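PDB 5V3T: globin from Bacillus anthracis, which probably binds oxygen or other small ligands at a haem iron, as a group II truncated haemoglobin, here captured with cyanide. Local coordinates for residues Glu19-Thr24 against Glu95-Asp100; Thr83-Glu88 against Pro126-Glu131. One frame throughout, in Å; residues are numbered along the deposited sequence.

In the fold
Both contacts use helix 84-101, contact 2 at its start and contact 1 near its end. Their centres are 24 Å apart and their nearest atoms about 7 Å apart, so they do not touch. Contact 1 joins this helix to helix 14-31 in the buried interior. There the side chain of Leu-21 is about 10 Å from the haem, and that of Ala-97 about 11 Å from the bound cyanide. Contact 2 lies on the surface, where the chain after helix 105-122 returns to the helix start. Ala-87, one turn into this helix but not touching the tail, belongs to the haem pocket. The same helix thus links a packed interior, the haem and the C-terminal tail.

Contact 1. Residues Glu19-Thr24 against Glu95-Asp100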
loop_
_atom_site.group_PDB
_atom_site.type_symbol
_atom_site.label_atom_id
_atom_site.label_comp_id
_atom_site.label_asym_id
_atom_site.label_seq_id
_atom_site.Cartn_x
_atom_site.Cartn_y
_atom_site.Cartn_z
ATOM N N GLU A 19 19.349 9.669 3.032
ATOM C CA GLU A 19 19.811 8.325 3.402
ATOM C C GLU A 19 19.660 8.131 4.910
ATOM O O GLU A 19 19.027 7.183 5.375
ATOM C CB GLU A 19 21.273 8.104 2.993
ATOM C CG GLU A 19 21.495 7.980 1.498
ATOM C CD GLU A 19 21.006 6.662 0.915
ATOM O OE1 GLU A 19 21.161 5.615 1.586
ATOM O OE2 GLU A 19 20.466 6.682 -0.216
ATOM N N ILE A 20 20.225 9.060 5.671
ATOM C CA ILE A 20 20.241 8.948 7.123
ATOM C C ILE A 20 18.862 9.146 7.741
ATOM O O ILE A 20 18.502 8.449 8.695
ATOM C CB ILE A 20 21.208 9.979 7.740
ATOM C CG1 ILE A 20 22.622 9.751 7.207
ATOM C CG2 ILE A 20 21.194 9.893 9.253
ATOM C CD1 ILE A 20 23.597 10.841 7.602
ATOM N N LEU A 21 18.088 10.078 7.190
ATOM C CA LEU A 21 16.754 10.357 7.713
ATOM C C LEU A 21 15.879 9.124 7.591
ATOM O O LEU A 21 15.235 8.709 8.557
ATOM C CB LEU A 21 16.121 11.560 6.995
ATOM C CG LEU A 21 14.687 11.963 7.367
ATOM C CD1 LEU A 21 14.607 12.474 8.797
ATOM C CD2 LEU A 21 14.181 13.026 6.405
ATOM N N VAL A 22 15.892 8.508 6.411
ATOM C CA VAL A 22 15.006 7.386 6.139
ATOM C C VAL A 22 15.445 6.130 6.890
ATOM O O VAL A 22 14.608 5.414 7.450
ATOM C CB VAL A 22 14.927 7.119 4.623
ATOM C CG1 VAL A 22 14.165 5.821 4.319
ATOM C CG2 VAL A 22 14.259 8.300 3.950
ATOM N N ASP A 23 16.752 5.889 6.950
ATOM C CA ASP A 23 17.255 4.757 7.726
ATOM C C ASP A 23 16.870 4.936 9.196
ATOM O O ASP A 23 16.428 3.990 9.857
ATOM C CB ASP A 23 18.767 4.613 7.562
ATOM C CG ASP A 23 19.149 4.030 6.209
ATOM O OD1 ASP A 23 18.265 3.474 5.526
ATOM O OD2 ASP A 23 20.328 4.137 5.819
ATOM N N THR A 24 17.020 6.159 9.699
ATOM C CA THR A 24 16.640 6.473 11.077
ATOM C C THR A 24 15.123 6.350 11.258
ATOM O O THR A 24 14.653 5.763 12.238
ATOM C CB THR A 24 17.100 7.886 11.475
ATOM O OG1 THR A 24 18.527 7.945 11.382
ATOM C CG2 THR A 24 16.662 8.240 12.897
ATOM N N GLU A 95 9.120 12.867 12.969
ATOM C CA GLU A 95 9.564 13.964 13.823
ATOM C C GLU A 95 10.849 13.605 14.576
ATOM O O GLU A 95 11.801 14.399 14.638
ATOM C CB GLU A 95 8.467 14.342 14.819
ATOM C CG GLU A 95 7.883 15.718 14.594
ATOM C CD GLU A 95 6.800 16.075 15.600
ATOM O OE1 GLU A 95 6.299 15.163 16.295
ATOM O OE2 GLU A 95 6.457 17.274 15.700
ATOM N N GLN A 96 10.865 12.404 15.147
ATOM C CA GLN A 96 12.014 11.931 15.917
ATOM C C GLN A 96 13.220 11.686 15.008
ATOM O O GLN A 96 14.355 11.968 15.390
ATOM C CB GLN A 96 11.662 10.660 16.676
ATOM C CG GLN A 96 10.534 10.848 17.674
ATOM C CD GLN A 96 10.090 9.538 18.285
ATOM O OE1 GLN A 96 9.029 9.010 17.954
ATOM N NE2 GLN A 96 10.905 9.004 19.177
ATOM N N ALA A 97 12.970 11.154 13.813
ATOM C CA ALA A 97 14.033 10.970 12.826
ATOM C C ALA A 97 14.634 12.325 12.422
ATOM O O ALA A 97 15.847 12.454 12.274
ATOM C CB ALA A 97 13.506 10.233 11.597
ATOM N N MET A 98 13.781 13.329 12.253
ATOM C CA MET A 98 14.243 14.655 11.888
ATOM C C MET A 98 15.073 15.269 13.014
ATOM O O MET A 98 16.086 15.914 12.756
ATOM C CB MET A 98 13.072 15.572 11.544
ATOM C CG MET A 98 12.426 15.287 10.182
ATOM S SD MET A 98 11.008 16.366 9.909
ATOM C CE MET A 98 10.839 16.179 8.132
ATOM N N ASP A 99 14.621 15.095 14.257
ATOM C CA ASP A 99 15.392 15.547 15.401
ATOM C C ASP A 99 16.774 14.891 15.382
ATOM O O ASP A 99 17.802 15.572 15.441
ATOM C CB ASP A 99 14.658 15.235 16.710
ATOM C CG ASP A 99 13.482 16.167 16.959
ATOM O OD1 ASP A 99 13.329 17.157 16.210
ATOM O OD2 ASP A 99 12.713 15.919 17.912
ATOM N N ASP A 100 16.796 13.573 15.233
ATOM C CA ASP A 100 18.042 12.815 15.287
ATOM C C ASP A 100 18.972 13.186 14.136
ATOM O O ASP A 100 20.192 13.126 14.264
ATOM C CB ASP A 100 17.750 11.326 15.197
ATOM C CG ASP A 100 17.165 10.755 16.482
ATOM O OD1 ASP A 100 16.935 11.512 17.447
ATOM O OD2 ASP A 100 16.886 9.543 16.485
#
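Ile-20 O accepts twice, from Thr-24 OG1 at 2.7 Å and from Thr-24 N at 2.9 Å, while Thr-24 packs on Ala-97 and Asp-100. The two donors come from opposite faces of the Ile-20 carbonyl plane, with OG1 tilted out of it. The hydroxyl bond probably helps to fix the first torsion of Thr-24 (chi1 -61°), which sets CG2 anti to the backbone N and facing the other helix. Thr-24 CG2 lies 3.8 Å from Ala-97 CA, over the backbone of helix 84-101. Thr-24 CG2 also meets the carboxylate, 3.8 Å from Asp-100 OD2. That is a packing contact. The polar partner of OD2 is Tyr-28, which hydrogen-bonds to it.

Leu-21 supplies the other half. Its CG is anti to the backbone N (chi1 177°), which carries the branch across to the facing helix. Of its side chain, CD1 does the touching. Leu-21 CD1 settles on the backbone between Ala-97 and Met-98, 3.6 Å from Ala-97 C. Leu-21 CD1 also meets Ala-97 CB and Met-98 CG, each at 3.8 Å. No hydrogen bond crosses this interface. The CA atoms of Thr-24 and Ala-97 are 5.5 Å apart, a close approach that the small Ala-97 probably helps to permit.

The two segments run in broadly opposed directions at an oblique 136°, with their axes 8.8 Å apart at closest approach. In the two-over-two globin fold, this packs helix 14-31 on helix 84-101. Val-22 faces helix 44-57 instead, and Met-98 also touches helix 105-122.

Contact 2. Residues Thr83-Glu88 against Pro126-Glu131; sequences TPKRAE and PNETGE. With HEM (protoporphyrin IX containing Fe), chain C.
Pro-84 and Asn-127 make the closest packing. The Asn-127 amide lies against the proline ring. Asn-127 OD1 is 3.1 Å from Pro-84 CB and 3.2 Å from Pro-84 CG, and Asn-127 ND2 is 3.5 Å from Pro-84 CG. All three are polar-to-carbon contacts, not hydrogen bonds. Pro-84 CD also faces the backbone where Pro-126 joins Asn-127, and Thr-83 CG2 approaches Pro-126 O at 4.0 Å. Pro-126 also packs on Met-72 of the second subunit.

The charged groups meet less directly. Lys-85 bends at its third torsion (chi3 68°) and crosses Glu-128 over the aliphatic part, with NZ 3.5 Å from Glu-128 CG. The carboxylate stays further off, with Lys-85 NZ to Glu-128 OE2 at 4.6 Å. This is no salt bridge.

The hydrogen bonding is local. Thr-83 is the N-cap of helix 84-101. Thr-83 OG1 accepts from Arg-86 N at 3.0 Å, with an N-H...O angle of 149°. Arg-86 forms a salt bridge with Glu-81.

On the haem side, Ala-87 CA is 3.6 Å from the haem vinyl atom CBB.

With no hydrogen bond across it, the contact rests mainly on van der Waals packing, with perhaps a weak attraction between Lys-85 and Glu-128. Pro-126, Asn-127 and Glu-128 also touch crystal neighbours, which may help to set the tail's course. The helix start has its own cap in Thr-83, and the exposed tail is probably held loosely.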
loop_
_atom_site.group_PDB
_atom_site.type_symbol
_atom_site.label_atom_id
_atom_site.label_comp_id
_atom_site.label_asym_id
_atom_site.label_seq_id
_atom_site.Cartn_x
_atom_site.Cartn_y
_atom_site.Cartn_z
ATOM N N THR A 83 -5.172 4.044 9.971
ATOM C CA THR A 83 -6.075 4.752 10.846
ATOM C C THR A 83 -5.499 6.130 11.118
ATOM O O THR A 83 -4.305 6.355 10.895
ATOM C CB THR A 83 -6.230 4.011 12.161
ATOM O OG1 THR A 83 -4.919 3.812 12.706
ATOM C CG2 THR A 83 -6.885 2.665 11.928
ATOM N N PRO A 84 -6.335 7.064 11.600
ATOM C CA PRO A 84 -5.753 8.343 12.025
ATOM C C PRO A 84 -4.677 8.143 13.101
ATOM O O PRO A 84 -3.694 8.888 13.126
ATOM C CB PRO A 84 -6.957 9.109 12.569
ATOM C CG PRO A 84 -8.129 8.533 11.817
ATOM C CD PRO A 84 -7.810 7.077 11.658
ATOM N N LYS A 85 -4.853 7.131 13.950
ATOM C CA LYS A 85 -3.858 6.804 14.971
ATOM C C LYS A 85 -2.520 6.412 14.344
ATOM O O LYS A 85 -1.452 6.831 14.806
ATOM C CB LYS A 85 -4.382 5.676 15.874
ATOM C CG LYS A 85 -3.422 5.179 16.952
ATOM C CD LYS A 85 -4.181 4.450 18.080
ATOM C CE LYS A 85 -4.799 3.130 17.611
ATOM N NZ LYS A 85 -5.610 2.460 18.689
ATOM N N ARG A 86 -2.564 5.638 13.271
ATOM C CA ARG A 86 -1.325 5.226 12.630
ATOM C C ARG A 86 -0.692 6.364 11.827
ATOM O O ARG A 86 0.531 6.476 11.759
ATOM C CB ARG A 86 -1.569 4.000 11.760
ATOM C CG ARG A 86 -1.832 2.773 12.603
ATOM C CD ARG A 86 -1.967 1.518 11.774
ATOM N NE ARG A 86 -1.844 0.338 12.620
ATOM C CZ ARG A 86 -2.571 -0.760 12.472
ATOM N NH1 ARG A 86 -3.490 -0.823 11.521
ATOM N NH2 ARG A 86 -2.387 -1.791 13.285
ATOM N N ALA A 87 -1.515 7.215 11.224
ATOM C CA ALA A 87 -0.981 8.411 10.579
ATOM C C ALA A 87 -0.239 9.253 11.620
ATOM O O ALA A 87 0.826 9.798 11.351
ATOM C CB ALA A 87 -2.095 9.213 9.915
ATOM N N GLU A 88 -0.783 9.336 12.824
ATOM C CA GLU A 88 -0.101 10.080 13.878
ATOM C C GLU A 88 1.208 9.416 14.297
ATOM O O GLU A 88 2.204 10.108 14.527
ATOM C CB GLU A 88 -1.016 10.267 15.080
ATOM C CG GLU A 88 -1.890 11.499 14.952
ATOM C CD GLU A 88 -2.800 11.680 16.152
ATOM O OE1 GLU A 88 -2.326 11.497 17.296
ATOM O OE2 GLU A 88 -3.993 11.990 15.947
ATOM N N PRO A 126 -11.575 4.340 9.698
ATOM C CA PRO A 126 -11.929 5.311 10.748
ATOM C C PRO A 126 -11.221 5.083 12.095
ATOM O O PRO A 126 -10.630 4.027 12.327
ATOM C CB PRO A 126 -13.444 5.128 10.891
ATOM C CG PRO A 126 -13.728 3.795 10.363
ATOM C CD PRO A 126 -12.713 3.475 9.327
ATOM N N ASN A 127 -11.267 6.092 12.961
ATOM C CA ASN A 127 -10.722 6.013 14.319
ATOM C C ASN A 127 -11.350 4.976 15.246
ATOM O O ASN A 127 -12.429 4.449 14.979
ATOM C CB ASN A 127 -10.835 7.381 14.995
ATOM C CG ASN A 127 -9.568 8.196 14.882
ATOM O OD1 ASN A 127 -8.468 7.647 14.849
ATOM N ND2 ASN A 127 -9.716 9.513 14.792
ATOM N N GLU A 128 -10.641 4.704 16.339
ATOM C CA GLU A 128 -11.134 3.866 17.423
ATOM C C GLU A 128 -12.059 4.687 18.311
ATOM O O GLU A 128 -12.088 5.912 18.212
ATOM C CB GLU A 128 -9.972 3.303 18.250
ATOM C CG GLU A 128 -8.886 2.602 17.444
ATOM C CD GLU A 128 -9.346 1.282 16.848
ATOM O OE1 GLU A 128 -10.198 0.595 17.466
ATOM O OE2 GLU A 128 -8.849 0.933 15.753
ATOM N N THR A 129 -12.809 4.016 19.179
ATOM C CA THR A 129 -13.670 4.701 20.138
ATOM C C THR A 129 -12.870 5.705 20.964
ATOM O O THR A 129 -11.760 5.404 21.374
ATOM C CB THR A 129 -14.355 3.695 21.077
ATOM O OG1 THR A 129 -15.118 2.773 20.291
ATOM C CG2 THR A 129 -15.265 4.407 22.058
ATOM N N GLY A 130 -13.425 6.893 21.190
ATOM C CA GLY A 130 -12.728 7.932 21.931
ATOM C C GLY A 130 -12.401 9.157 21.092
ATOM O O GLY A 130 -12.560 10.291 21.549
ATOM N N GLU A 131 -11.942 8.930 19.862
ATOM C CA GLU A 131 -11.645 10.014 18.924
ATOM C C GLU A 131 -12.904 10.628 18.314
ATOM O O GLU A 131 -12.815 11.555 17.504
ATOM C CB GLU A 131 -10.741 9.519 17.796
ATOM C CG GLU A 131 -9.272 9.404 18.151
ATOM C CD GLU A 131 -8.971 8.218 19.038
ATOM O OE1 GLU A 131 -9.782 7.268 19.054
ATOM O OE2 GLU A 131 -7.924 8.239 19.721
HETATM C CHA HEM C . 4.423 1.738 1.234
HETATM C CHB HEM C . 2.222 2.159 5.650
HETATM C CHC HEM C . 2.149 7.000 5.013
HETATM C CHD HEM C . 5.112 6.679 1.144
HETATM C C1A HEM C . 3.849 1.449 2.477
HETATM C C2A HEM C . 3.646 0.119 3.030
HETATM C C3A HEM C . 3.052 0.234 4.229
HETATM C C4A HEM C . 2.832 1.644 4.505
HETATM C CMA HEM C . 2.654 -0.929 5.169
HETATM C CAA HEM C . 4.079 -1.197 2.341
HETATM C CBA HEM C . 5.604 -1.223 2.220
HETATM C CGA HEM C . 6.018 -1.944 0.965
HETATM O O1A HEM C . 5.166 -2.666 0.385
HETATM O O2A HEM C . 7.198 -1.799 0.550
HETATM C C1B HEM C . 1.989 3.510 5.851
HETATM C C2B HEM C . 1.291 4.112 6.973
HETATM C C3B HEM C . 1.259 5.438 6.779
HETATM C C4B HEM C . 1.943 5.738 5.533
HETATM C CMB HEM C . 0.667 3.358 8.171
HETATM C CAB HEM C . 0.619 6.480 7.720
HETATM C CBB HEM C . 0.016 7.575 7.231
HETATM C C1C HEM C . 3.018 7.325 4.013
HETATM C C2C HEM C . 3.533 8.654 3.728
HETATM C C3C HEM C . 4.350 8.564 2.678
HETATM C C4C HEM C . 4.390 7.179 2.228
HETATM C CMC HEM C . 3.218 9.961 4.495
HETATM C CAC HEM C . 5.086 9.772 2.049
HETATM C CBC HEM C . 6.326 9.575 1.628
HETATM C C1D HEM C . 5.192 5.321 0.826
HETATM C C2D HEM C . 5.941 4.802 -0.299
HETATM C C3D HEM C . 5.732 3.284 -0.287
HETATM C C4D HEM C . 4.872 3.002 0.854
HETATM C CMD HEM C . 6.780 5.616 -1.304
HETATM C CAD HEM C . 6.332 2.281 -1.290
HETATM C CBD HEM C . 5.221 1.845 -2.242
HETATM C CGD HEM C . 5.787 1.063 -3.400
HETATM O O1D HEM C . 5.653 -0.185 -3.374
HETATM O O2D HEM C . 6.369 1.678 -4.339
HETATM N NA HEM C . 3.333 2.354 3.407
HETATM N NB HEM C . 2.377 4.544 5.004
HETATM N NC HEM C . 3.568 6.445 3.090
HETATM N ND HEM C . 4.569 4.228 1.472
HETATM FE FE HEM C . 3.605 4.401 3.320
#